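2-oxoglutarate dehydrogenase E3 component (PDB 2YQU) probably oxidises dihydrolipoyl groups of 2-oxo acid dehydrogenase complexes back to lipoyl groups, passing the electrons through a redox-active disulfide and FAD to NAD(+). Local coordinates at residues I7-G12 against K34-T39; A16-A21 against F97-N102; I135-A140 against P264-L269. All blocks are in the same frame, centred on the assembly; numbering follows the deposited sequence.

Interaction 1. Residues I7-G12 against K34-T39; sequences IGAGPG and KALGGT. With FAD (flavin-adenine dinucleotide), chain D.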
loop_
_atom_site.group_PDB
_atom_site.type_symbol
_atom_site.label_atom_id
_atom_site.label_comp_id
_atom_site.label_asym_id
_atom_site.label_seq_id
_atom_site.Cartn_x
_atom_site.Cartn_y
_atom_site.Cartn_z
ATOM N N ILE A 7 5.216 28.112 18.546
ATOM C CA ILE A 7 4.473 27.722 19.734
ATOM C C ILE A 7 3.726 26.426 19.446
ATOM O O ILE A 7 2.768 26.424 18.684
ATOM C CB ILE A 7 3.497 28.834 20.150
ATOM C CG1 ILE A 7 4.268 30.126 20.449
ATOM C CG2 ILE A 7 2.698 28.413 21.385
ATOM C CD1 ILE A 7 3.421 31.370 20.405
ATOM N N GLY A 8 4.155 25.343 20.087
ATOM C CA GLY A 8 3.603 24.017 19.857
ATOM C C GLY A 8 4.598 23.180 19.077
ATOM O O GLY A 8 5.199 23.664 18.123
ATOM N N ALA A 9 4.777 21.930 19.492
ATOM C CA ALA A 9 5.730 21.010 18.885
ATOM C C ALA A 9 5.030 19.755 18.376
ATOM O O ALA A 9 5.605 18.662 18.394
ATOM C CB ALA A 9 6.829 20.636 19.864
ATOM N N GLY A 10 3.790 19.927 17.933
ATOM C CA GLY A 10 3.078 18.904 17.179
ATOM C C GLY A 10 3.550 18.788 15.741
ATOM O O GLY A 10 4.523 19.419 15.345
ATOM N N PRO A 11 2.861 17.961 14.955
ATOM C CA PRO A 11 3.192 17.767 13.539
ATOM C C PRO A 11 3.409 19.084 12.797
ATOM O O PRO A 11 4.345 19.195 11.990
ATOM C CB PRO A 11 1.967 17.027 12.989
ATOM C CG PRO A 11 1.381 16.326 14.160
ATOM C CD PRO A 11 1.732 17.127 15.384
ATOM N N GLY A 12 2.558 20.067 13.081
ATOM C CA GLY A 12 2.680 21.386 12.477
ATOM C C GLY A 12 3.932 22.093 12.946
ATOM O O GLY A 12 4.774 22.485 12.143
ATOM N N LYS A 34 6.041 17.873 28.410
ATOM C CA LYS A 34 7.438 17.444 28.521
ATOM C C LYS A 34 7.991 16.863 27.221
ATOM O O LYS A 34 9.086 17.216 26.807
ATOM C CB LYS A 34 7.591 16.431 29.661
ATOM C CG LYS A 34 8.950 15.752 29.740
ATOM C CD LYS A 34 9.135 15.095 31.103
ATOM C CE LYS A 34 10.248 14.054 31.100
ATOM N NZ LYS A 34 11.134 14.197 32.298
ATOM N N ALA A 35 7.235 15.966 26.590
ATOM C CA ALA A 35 7.670 15.309 25.358
ATOM C C ALA A 35 7.211 16.098 24.137
ATOM O O ALA A 35 6.148 16.723 24.149
ATOM C CB ALA A 35 7.140 13.892 25.287
ATOM N N LEU A 36 8.020 16.056 23.086
ATOM C CA LEU A 36 7.701 16.712 21.827
ATOM C C LEU A 36 6.828 15.781 20.999
ATOM O O LEU A 36 6.696 14.606 21.321
ATOM C CB LEU A 36 8.989 17.037 21.072
ATOM C CG LEU A 36 9.993 17.905 21.837
ATOM C CD1 LEU A 36 11.309 18.040 21.071
ATOM C CD2 LEU A 36 9.396 19.268 22.131
ATOM N N GLY A 37 6.240 16.318 19.937
ATOM C CA GLY A 37 5.478 15.525 18.980
ATOM C C GLY A 37 3.986 15.802 18.983
ATOM O O GLY A 37 3.258 15.307 18.126
ATOM N N GLY A 38 3.531 16.584 19.956
ATOM C CA GLY A 38 2.157 17.032 20.021
ATOM C C GLY A 38 1.128 15.975 20.353
ATOM O O GLY A 38 1.443 14.896 20.856
ATOM N N THR A 39 -0.128 16.321 20.092
ATOM C CA THR A 39 -1.244 15.407 20.281
ATOM C C THR A 39 -1.008 14.125 19.491
ATOM O O THR A 39 -1.232 13.026 19.995
ATOM C CB THR A 39 -2.561 16.070 19.811
ATOM O OG1 THR A 39 -2.876 17.198 20.643
ATOM C CG2 THR A 39 -3.743 15.126 19.985
HETATM P PA FAD D . -0.906 19.269 18.103
HETATM O O1A FAD D . -2.088 19.161 18.994
HETATM O O2A FAD D . -0.401 17.910 17.600
HETATM O O5B FAD D . 0.246 20.076 18.867
HETATM C C5B FAD D . -0.078 21.236 19.592
HETATM C C4B FAD D . 0.917 21.343 20.728
HETATM O O4B FAD D . 0.886 22.670 21.213
HETATM C C3B FAD D . 0.577 20.433 21.905
HETATM O O3B FAD D . 1.655 19.564 22.174
HETATM C C2B FAD D . 0.339 21.380 23.064
HETATM O O2B FAD D . 0.865 20.880 24.273
HETATM C C1B FAD D . 1.053 22.644 22.613
HETATM N N9A FAD D . 0.541 23.923 23.114
HETATM C C8A FAD D . -0.730 24.428 23.020
HETATM N N7A FAD D . -0.747 25.662 23.556
HETATM C C5A FAD D . 0.500 25.954 23.993
HETATM C C6A FAD D . 1.049 27.068 24.621
HETATM N N6A FAD D . 0.374 28.203 24.785
HETATM N N1A FAD D . 2.385 27.035 24.929
HETATM C C2A FAD D . 3.187 25.958 24.644
HETATM N N3A FAD D . 2.637 24.862 24.013
HETATM C C4A FAD D . 1.318 24.871 23.712
HETATM N N1 FAD D . -4.347 12.659 12.550
HETATM C C2 FAD D . -3.921 12.009 11.411
HETATM O O2 FAD D . -3.564 12.641 10.412
HETATM N N3 FAD D . -3.895 10.638 11.383
HETATM C C4 FAD D . -4.299 9.905 12.476
HETATM O O4 FAD D . -4.064 8.708 12.460
HETATM C C4X FAD D . -4.726 10.543 13.639
HETATM N N5 FAD D . -5.132 9.813 14.745
HETATM C C5X FAD D . -5.549 10.488 15.890
HETATM C C6 FAD D . -5.960 9.749 17.003
HETATM C C7 FAD D . -6.385 10.409 18.165
HETATM C C7M FAD D . -6.720 9.581 19.377
HETATM C C8 FAD D . -6.395 11.800 18.211
HETATM C C8M FAD D . -6.535 12.533 19.520
HETATM C C9 FAD D . -5.988 12.536 17.096
HETATM C C9A FAD D . -5.572 11.885 15.928
HETATM N N10 FAD D . -5.176 12.613 14.803
HETATM C C10 FAD D . -4.752 11.936 13.670
HETATM C "C1'" FAD D . -5.290 14.114 14.729
HETATM C "C2'" FAD D . -3.908 14.712 15.004
HETATM O "O2'" FAD D . -3.438 14.317 16.284
HETATM C "C3'" FAD D . -3.893 16.230 14.856
HETATM O "O3'" FAD D . -4.455 16.591 13.608
HETATM C "C4'" FAD D . -2.469 16.771 14.912
HETATM O "O4'" FAD D . -1.859 16.423 16.131
HETATM C "C5'" FAD D . -2.460 18.290 14.700
HETATM O "O5'" FAD D . -1.148 18.791 14.834
HETATM P P FAD D . -0.895 20.283 15.376
HETATM O O1P FAD D . 0.568 20.581 15.307
HETATM O O2P FAD D . -1.811 21.281 14.692
HETATM O O3P FAD D . -1.340 20.281 16.927
#

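Interaction 2. Residues A16-A21 against F97-N102; sequences AAIRAA and FLFKKN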
loop_
_atom_site.group_PDB
_atom_site.type_symbol
_atom_site.label_atom_id
_atom_site.label_comp_id
_atom_site.label_asym_id
_atom_site.label_seq_id
_atom_site.Cartn_x
_atom_site.Cartn_y
_atom_site.Cartn_z
ATOM N N ALA A 16 7.577 22.326 10.958
ATOM C CA ALA A 16 7.871 23.692 10.559
ATOM C C ALA A 16 9.261 24.089 11.057
ATOM O O ALA A 16 10.045 24.695 10.316
ATOM C CB ALA A 16 6.838 24.635 11.097
ATOM N N ALA A 17 9.560 23.744 12.308
ATOM C CA ALA A 17 10.830 24.120 12.930
ATOM C C ALA A 17 12.017 23.506 12.195
ATOM O O ALA A 17 12.975 24.218 11.898
ATOM C CB ALA A 17 10.847 23.744 14.419
ATOM N N ILE A 18 11.928 22.213 11.847
ATOM C CA ILE A 18 12.990 21.528 11.104
ATOM C C ILE A 18 13.155 22.146 9.711
ATOM O O ILE A 18 14.267 22.430 9.291
ATOM C CB ILE A 18 12.726 19.995 10.994
ATOM C CG1 ILE A 18 12.770 19.335 12.375
ATOM C CG2 ILE A 18 13.731 19.336 10.054
ATOM C CD1 ILE A 18 12.143 17.947 12.405
ATOM N N ARG A 19 12.053 22.373 9.000
ATOM C CA ARG A 19 12.133 23.008 7.690
ATOM C C ARG A 19 12.740 24.408 7.760
ATOM O O ARG A 19 13.559 24.780 6.904
ATOM C CB ARG A 19 10.757 23.079 7.033
ATOM C CG ARG A 19 10.788 23.542 5.590
ATOM C CD ARG A 19 11.540 22.600 4.650
ATOM N NE ARG A 19 11.696 23.205 3.330
ATOM C CZ ARG A 19 12.795 23.167 2.583
ATOM N NH1 ARG A 19 13.905 22.573 3.002
ATOM N NH2 ARG A 19 12.786 23.750 1.392
ATOM N N ALA A 20 12.337 25.174 8.768
ATOM C CA ALA A 20 12.855 26.521 8.980
ATOM C C ALA A 20 14.373 26.492 9.185
ATOM O O ALA A 20 15.106 27.292 8.586
ATOM C CB ALA A 20 12.157 27.183 10.167
ATOM N N ALA A 21 14.836 25.554 10.007
ATOM C CA ALA A 21 16.269 25.350 10.206
ATOM C C ALA A 21 16.964 25.030 8.884
ATOM O O ALA A 21 18.031 25.566 8.603
ATOM C CB ALA A 21 16.524 24.244 11.220
ATOM N N PHE A 97 15.897 14.100 18.831
ATOM C CA PHE A 97 17.114 13.890 18.049
ATOM C C PHE A 97 17.186 14.910 16.924
ATOM O O PHE A 97 18.210 15.553 16.730
ATOM C CB PHE A 97 17.140 12.453 17.484
ATOM C CG PHE A 97 18.406 12.099 16.742
ATOM C CD1 PHE A 97 19.408 11.368 17.360
ATOM C CD2 PHE A 97 18.583 12.480 15.415
ATOM C CE1 PHE A 97 20.578 11.036 16.676
ATOM C CE2 PHE A 97 19.753 12.156 14.725
ATOM C CZ PHE A 97 20.745 11.432 15.354
ATOM N N LEU A 98 16.083 15.070 16.200
ATOM C CA LEU A 98 16.045 15.939 15.032
ATOM C C LEU A 98 16.144 17.419 15.392
ATOM O O LEU A 98 16.687 18.207 14.616
ATOM C CB LEU A 98 14.775 15.684 14.217
ATOM C CG LEU A 98 14.706 14.323 13.523
ATOM C CD1 LEU A 98 13.280 14.025 13.127
ATOM C CD2 LEU A 98 15.628 14.288 12.322
ATOM N N PHE A 99 15.593 17.805 16.544
ATOM C CA PHE A 99 15.727 19.177 17.031
ATOM C C PHE A 99 17.192 19.464 17.326
ATOM O O PHE A 99 17.712 20.500 16.936
ATOM C CB PHE A 99 14.894 19.408 18.295
ATOM C CG PHE A 99 13.501 19.946 18.035
ATOM C CD1 PHE A 99 12.832 20.650 19.026
ATOM C CD2 PHE A 99 12.852 19.730 16.818
ATOM C CE1 PHE A 99 11.554 21.142 18.815
ATOM C CE2 PHE A 99 11.574 20.227 16.596
ATOM C CZ PHE A 99 10.920 20.930 17.590
ATOM N N LYS A 100 17.856 18.541 18.014
ATOM C CA LYS A 100 19.266 18.733 18.360
ATOM C C LYS A 100 20.115 18.758 17.088
ATOM O O LYS A 100 21.007 19.585 16.944
ATOM C CB LYS A 100 19.733 17.630 19.315
ATOM C CG LYS A 100 21.178 17.750 19.798
ATOM C CD LYS A 100 21.473 16.810 20.990
ATOM C CE LYS A 100 22.438 17.449 21.987
ATOM N NZ LYS A 100 22.953 16.479 23.005
ATOM N N LYS A 101 19.824 17.859 16.151
ATOM C CA LYS A 101 20.568 17.800 14.897
ATOM C C LYS A 101 20.461 19.097 14.102
ATOM O O LYS A 101 21.447 19.560 13.521
ATOM C CB LYS A 101 20.090 16.629 14.035
ATOM C CG LYS A 101 20.695 16.623 12.633
ATOM C CD LYS A 101 20.729 15.225 12.042
ATOM C CE LYS A 101 21.242 15.246 10.618
ATOM N NZ LYS A 101 20.180 15.644 9.666
ATOM N N ASN A 102 19.264 19.679 14.087
ATOM C CA ASN A 102 18.969 20.864 13.283
ATOM C C ASN A 102 19.217 22.183 14.025
ATOM O O ASN A 102 18.975 23.258 13.469
ATOM C CB ASN A 102 17.523 20.813 12.783
ATOM C CG ASN A 102 17.349 19.850 11.616
ATOM O OD1 ASN A 102 17.706 20.176 10.486
ATOM N ND2 ASN A 102 16.820 18.658 11.888
#

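Interaction 3. Residues I135-A140 against P264-L269; sequences IATGSA and PYTEGL. With FAD (flavin-adenine dinucleotide), chain D.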
loop_
_atom_site.group_PDB
_atom_site.type_symbol
_atom_site.label_atom_id
_atom_site.label_comp_id
_atom_site.label_asym_id
_atom_site.label_seq_id
_atom_site.Cartn_x
_atom_site.Cartn_y
_atom_site.Cartn_z
ATOM N N ILE A 135 2.065 30.119 15.305
ATOM C CA ILE A 135 1.137 29.519 16.268
ATOM C C ILE A 135 0.700 28.156 15.750
ATOM O O ILE A 135 0.055 28.071 14.707
ATOM C CB ILE A 135 -0.095 30.415 16.492
ATOM C CG1 ILE A 135 0.332 31.810 16.979
ATOM C CG2 ILE A 135 -1.028 29.779 17.523
ATOM C CD1 ILE A 135 -0.730 32.850 16.851
ATOM N N ALA A 136 1.047 27.119 16.507
ATOM C CA ALA A 136 0.752 25.734 16.175
ATOM C C ALA A 136 0.309 25.001 17.446
ATOM O O ALA A 136 0.824 23.938 17.779
ATOM C CB ALA A 136 1.983 25.071 15.543
ATOM N N THR A 137 -0.666 25.600 18.129
ATOM C CA THR A 137 -1.164 25.122 19.422
ATOM C C THR A 137 -2.202 23.997 19.365
ATOM O O THR A 137 -2.645 23.496 20.401
ATOM C CB THR A 137 -1.753 26.315 20.222
ATOM O OG1 THR A 137 -2.614 27.109 19.396
ATOM C CG2 THR A 137 -0.662 27.258 20.646
ATOM N N GLY A 138 -2.605 23.604 18.163
ATOM C CA GLY A 138 -3.389 22.395 17.983
ATOM C C GLY A 138 -4.825 22.498 18.461
ATOM O O GLY A 138 -5.453 23.557 18.369
ATOM N N SER A 139 -5.332 21.385 18.987
ATOM C CA SER A 139 -6.718 21.287 19.443
ATOM C C SER A 139 -6.812 20.523 20.763
ATOM O O SER A 139 -5.805 20.088 21.321
ATOM C CB SER A 139 -7.584 20.602 18.388
ATOM O OG SER A 139 -7.086 19.314 18.103
ATOM N N ALA A 140 -8.037 20.390 21.261
ATOM C CA ALA A 140 -8.313 19.630 22.474
ATOM C C ALA A 140 -9.664 18.950 22.321
ATOM O O ALA A 140 -10.487 19.392 21.525
ATOM C CB ALA A 140 -8.320 20.561 23.679
ATOM N N PRO A 264 -10.223 23.928 18.315
ATOM C CA PRO A 264 -8.945 24.643 18.261
ATOM C C PRO A 264 -8.570 25.140 19.658
ATOM O O PRO A 264 -9.442 25.646 20.358
ATOM C CB PRO A 264 -9.231 25.823 17.317
ATOM C CG PRO A 264 -10.437 25.472 16.564
ATOM C CD PRO A 264 -11.182 24.409 17.307
ATOM N N TYR A 265 -7.310 24.968 20.052
ATOM C CA TYR A 265 -6.852 25.265 21.408
ATOM C C TYR A 265 -5.959 26.514 21.441
ATOM O O TYR A 265 -4.880 26.537 20.852
ATOM C CB TYR A 265 -6.093 24.056 21.975
ATOM C CG TYR A 265 -5.652 24.222 23.418
ATOM C CD1 TYR A 265 -6.530 23.956 24.470
ATOM C CD2 TYR A 265 -4.367 24.647 23.728
ATOM C CE1 TYR A 265 -6.134 24.102 25.783
ATOM C CE2 TYR A 265 -3.963 24.806 25.036
ATOM C CZ TYR A 265 -4.851 24.520 26.065
ATOM O OH TYR A 265 -4.456 24.680 27.375
ATOM N N THR A 266 -6.421 27.548 22.141
ATOM C CA THR A 266 -5.646 28.773 22.321
ATOM C C THR A 266 -5.670 29.239 23.776
ATOM O O THR A 266 -5.373 30.398 24.057
ATOM C CB THR A 266 -6.185 29.899 21.406
ATOM O OG1 THR A 266 -7.575 30.133 21.670
ATOM C CG2 THR A 266 -6.143 29.499 19.925
ATOM N N GLU A 267 -6.007 28.343 24.700
ATOM C CA GLU A 267 -6.096 28.711 26.111
ATOM C C GLU A 267 -4.727 29.150 26.634
ATOM O O GLU A 267 -3.729 28.481 26.405
ATOM C CB GLU A 267 -6.628 27.529 26.935
ATOM C CG GLU A 267 -6.770 27.792 28.428
ATOM C CD GLU A 267 -7.208 26.556 29.202
ATOM O OE1 GLU A 267 -7.991 25.747 28.645
ATOM O OE2 GLU A 267 -6.765 26.394 30.367
ATOM N N GLY A 268 -4.700 30.286 27.323
ATOM C CA GLY A 268 -3.493 30.797 27.936
ATOM C C GLY A 268 -2.522 31.490 26.995
ATOM O O GLY A 268 -1.418 31.842 27.412
ATOM N N LEU A 269 -2.924 31.692 25.744
ATOM C CA LEU A 269 -2.047 32.260 24.722
ATOM C C LEU A 269 -2.088 33.792 24.705
ATOM O O LEU A 269 -1.202 34.435 24.145
ATOM C CB LEU A 269 -2.451 31.697 23.345
ATOM C CG LEU A 269 -1.501 31.811 22.161
ATOM C CD1 LEU A 269 -0.094 31.301 22.471
ATOM C CD2 LEU A 269 -2.103 31.054 20.955
HETATM P PA FAD D . -0.906 19.269 18.103
HETATM O O1A FAD D . -2.088 19.161 18.994
HETATM O O2A FAD D . -0.401 17.910 17.600
HETATM O O5B FAD D . 0.246 20.076 18.867
HETATM C C5B FAD D . -0.078 21.236 19.592
HETATM C C4B FAD D . 0.917 21.343 20.728
HETATM O O4B FAD D . 0.886 22.670 21.213
HETATM C C3B FAD D . 0.577 20.433 21.905
HETATM O O3B FAD D . 1.655 19.564 22.174
HETATM C C2B FAD D . 0.339 21.380 23.064
HETATM O O2B FAD D . 0.865 20.880 24.273
HETATM C C1B FAD D . 1.053 22.644 22.613
HETATM N N9A FAD D . 0.541 23.923 23.114
HETATM C C8A FAD D . -0.730 24.428 23.020
HETATM N N7A FAD D . -0.747 25.662 23.556
HETATM C C5A FAD D . 0.500 25.954 23.993
HETATM C C6A FAD D . 1.049 27.068 24.621
HETATM N N6A FAD D . 0.374 28.203 24.785
HETATM N N1A FAD D . 2.385 27.035 24.929
HETATM C C2A FAD D . 3.187 25.958 24.644
HETATM N N3A FAD D . 2.637 24.862 24.013
HETATM C C4A FAD D . 1.318 24.871 23.712
HETATM N N1 FAD D . -4.347 12.659 12.550
HETATM C C2 FAD D . -3.921 12.009 11.411
HETATM O O2 FAD D . -3.564 12.641 10.412
HETATM N N3 FAD D . -3.895 10.638 11.383
HETATM C C4 FAD D . -4.299 9.905 12.476
HETATM O O4 FAD D . -4.064 8.708 12.460
HETATM C C4X FAD D . -4.726 10.543 13.639
HETATM N N5 FAD D . -5.132 9.813 14.745
HETATM C C5X FAD D . -5.549 10.488 15.890
HETATM C C6 FAD D . -5.960 9.749 17.003
HETATM C C7 FAD D . -6.385 10.409 18.165
HETATM C C7M FAD D . -6.720 9.581 19.377
HETATM C C8 FAD D . -6.395 11.800 18.211
HETATM C C8M FAD D . -6.535 12.533 19.520
HETATM C C9 FAD D . -5.988 12.536 17.096
HETATM C C9A FAD D . -5.572 11.885 15.928
HETATM N N10 FAD D . -5.176 12.613 14.803
HETATM C C10 FAD D . -4.752 11.936 13.670
HETATM C "C1'" FAD D . -5.290 14.114 14.729
HETATM C "C2'" FAD D . -3.908 14.712 15.004
HETATM O "O2'" FAD D . -3.438 14.317 16.284
HETATM C "C3'" FAD D . -3.893 16.230 14.856
HETATM O "O3'" FAD D . -4.455 16.591 13.608
HETATM C "C4'" FAD D . -2.469 16.771 14.912
HETATM O "O4'" FAD D . -1.859 16.423 16.131
HETATM C "C5'" FAD D . -2.460 18.290 14.700
HETATM O "O5'" FAD D . -1.148 18.791 14.834
HETATM P P FAD D . -0.895 20.283 15.376
HETATM O O1P FAD D . 0.568 20.581 15.307
HETATM O O2P FAD D . -1.811 21.281 14.692
HETATM O O3P FAD D . -1.340 20.281 16.927
#

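Interaction 1. Residues I7-G12 against K34-T39
Gly-10 and Gly-38 meet almost backbone on backbone, their CA atoms 3.5 Å apart, where the glycine-rich turn of the FAD-binding Rossmann fold, the GxGxxG pattern after strand 2-7, passes the chain leading into helix 38-43. This is the tight part. A beta carbon on Gly-38 would run into Gly-10 CA and crowd the ring of Pro-11, and one on Gly-10 would strike FAD O5B, so both chains come down to bare backbone beside the pyrophosphate. A single hydrogen bond joins them: Gly-37 N donates to Ala-9 O at 2.9 Å, a bent bond of 136° with the donor tilted from the carbonyl plane. The ring of Pro-11 fills the next position, its CD lying 3.6 Å from Gly-37 O.

Toward Lys-34 the contact loosens. Only Leu-36 still reaches across, through one methyl, with CD2 3.7 Å from Ala-9 CB; the same side chain also packs on Val-95 and Phe-99 of helix 77-102. Lys-34 is exposed, though its carbonyl O is bonded to Arg-106.

On the cofactor side the two segments share the phosphates. Gly-12 N, at the start of helix 11-22, binds FAD O1P at 3.0 Å, and the helix dipole probably helps to steady that charge. Thr-39 holds the other phosphate, with a weak bond from its N to FAD O2A and a short one of 2.7 Å from its OG1 to FAD O1A.

Interaction 2. Residues A16-A21 against F97-N102
With CG1 set anti to its carbonyl carbon (chi1 -65°) and the chain then extended, Ile-18 brings CD1 to 3.9 Å from Leu-98 CB of helix 77-102. Asn-102 has its CG anti to the carbonyl carbon as well, which folds the amide back along its own helix. There ND2 donates to Leu-98 O at 2.8 Å, a fairly straight bond of 158° lying near the amide plane. Leu-98 O also takes the helical N-H of Asn-102, the two donors arriving from opposite faces of the carbonyl plane. Ile-18 CG2 rests against the amide so fixed, 3.7 Å from Asn-102 ND2.

The two helices run nearly parallel, at 20° with axes 10.0 Å apart, on one side of the parallel sheet of the FAD-binding Rossmann fold. Ala-17 and Phe-99 both reach down to Val-29 of strand 27-31, and Ile-18 CG1 comes to the edge of the Phe-99 ring. With an alanine here in place of Asn-102, Leu-98 O would probably lose its second donor and a gap would open beside Ile-18 CG2. Ile-453 of the second subunit packs on Ile-18 and Leu-98. Where the backbones come closest, Ala-21 CB touches Asn-102 O at 3.5 Å.

Interaction 3. Residues I135-A140 against P264-L269
Thr-137 OG1 donates to Tyr-265 O at 2.8 Å, approaching nearly along the C=O axis (168°). The hydroxyl sits between the backbone N and the carbonyl carbon (chi1 47°), which turns CG2 the other way, onto the adenine of FAD: Thr-137 CG2 lies 3.3 Å from FAD N7A. One threonine thus joins the two chains with its oxygen and packs on the cofactor with its methyl.

The second bond is backbone to backbone, Tyr-265 N to Gly-138 O at 2.9 Å, and nearly straight at the hydrogen (166°). It adjoins the non-hydrogen-bonded antiparallel pair of Ser-139 and Pro-264, whose side chains diverge. This is the small two-stranded sheet of 139-141 and 262-264, in which the chain leaving the parallel sheet of the FAD-binding Rossmann fold after strand 133-135 meets the chain returning toward strand 297-299. Ser-139 OG turns to partners outside this pairing, Asp-302 and Arg-262.

Gly-138 adopts a positive phi and passes close to the pyrophosphate, its CA 3.1 Å from FAD O3P, where a beta carbon would clash with FAD O1A. Tyr-265 stands beside the adenine: its ring has FAD N7A in plane at its edge, with CE2 3.6 Å from that nitrogen, while Ala-140 CB lies against CD1. Over the centre of one ring face sits the backbone N of Glu-267, brought there as the chain enters the type II turn from Thr-266 to Leu-269. Beyond the turn Leu-269 spreads its two methyls, CD2 going 3.8 Å from Ile-135 CG2 and CD1 3.9 Å from FAD N6A.

Interactions 1 and 3 approach the same FAD from two neighbouring strands, their centres about 11 Å apart. They join directly: Ile-7 O and Ala-136 N are 2.9 Å apart, a probable hydrogen bond, and Ile-7 CG2 packs on Thr-137 CG2 at 3.6 Å. Around the adenine end, Ile-7 and Leu-269 also meet. Interaction 2 adjoins interaction 1, centres about 13 Å apart, sharing helix 11-22 and touching it where Leu-36 CD1 meets Phe-99 CD1 at 3.6 Å. It stays away from the cofactor, the Phe-99 side chain being about 10 Å from FAD, and its nearest atoms are about 7 Å from those of interaction 3.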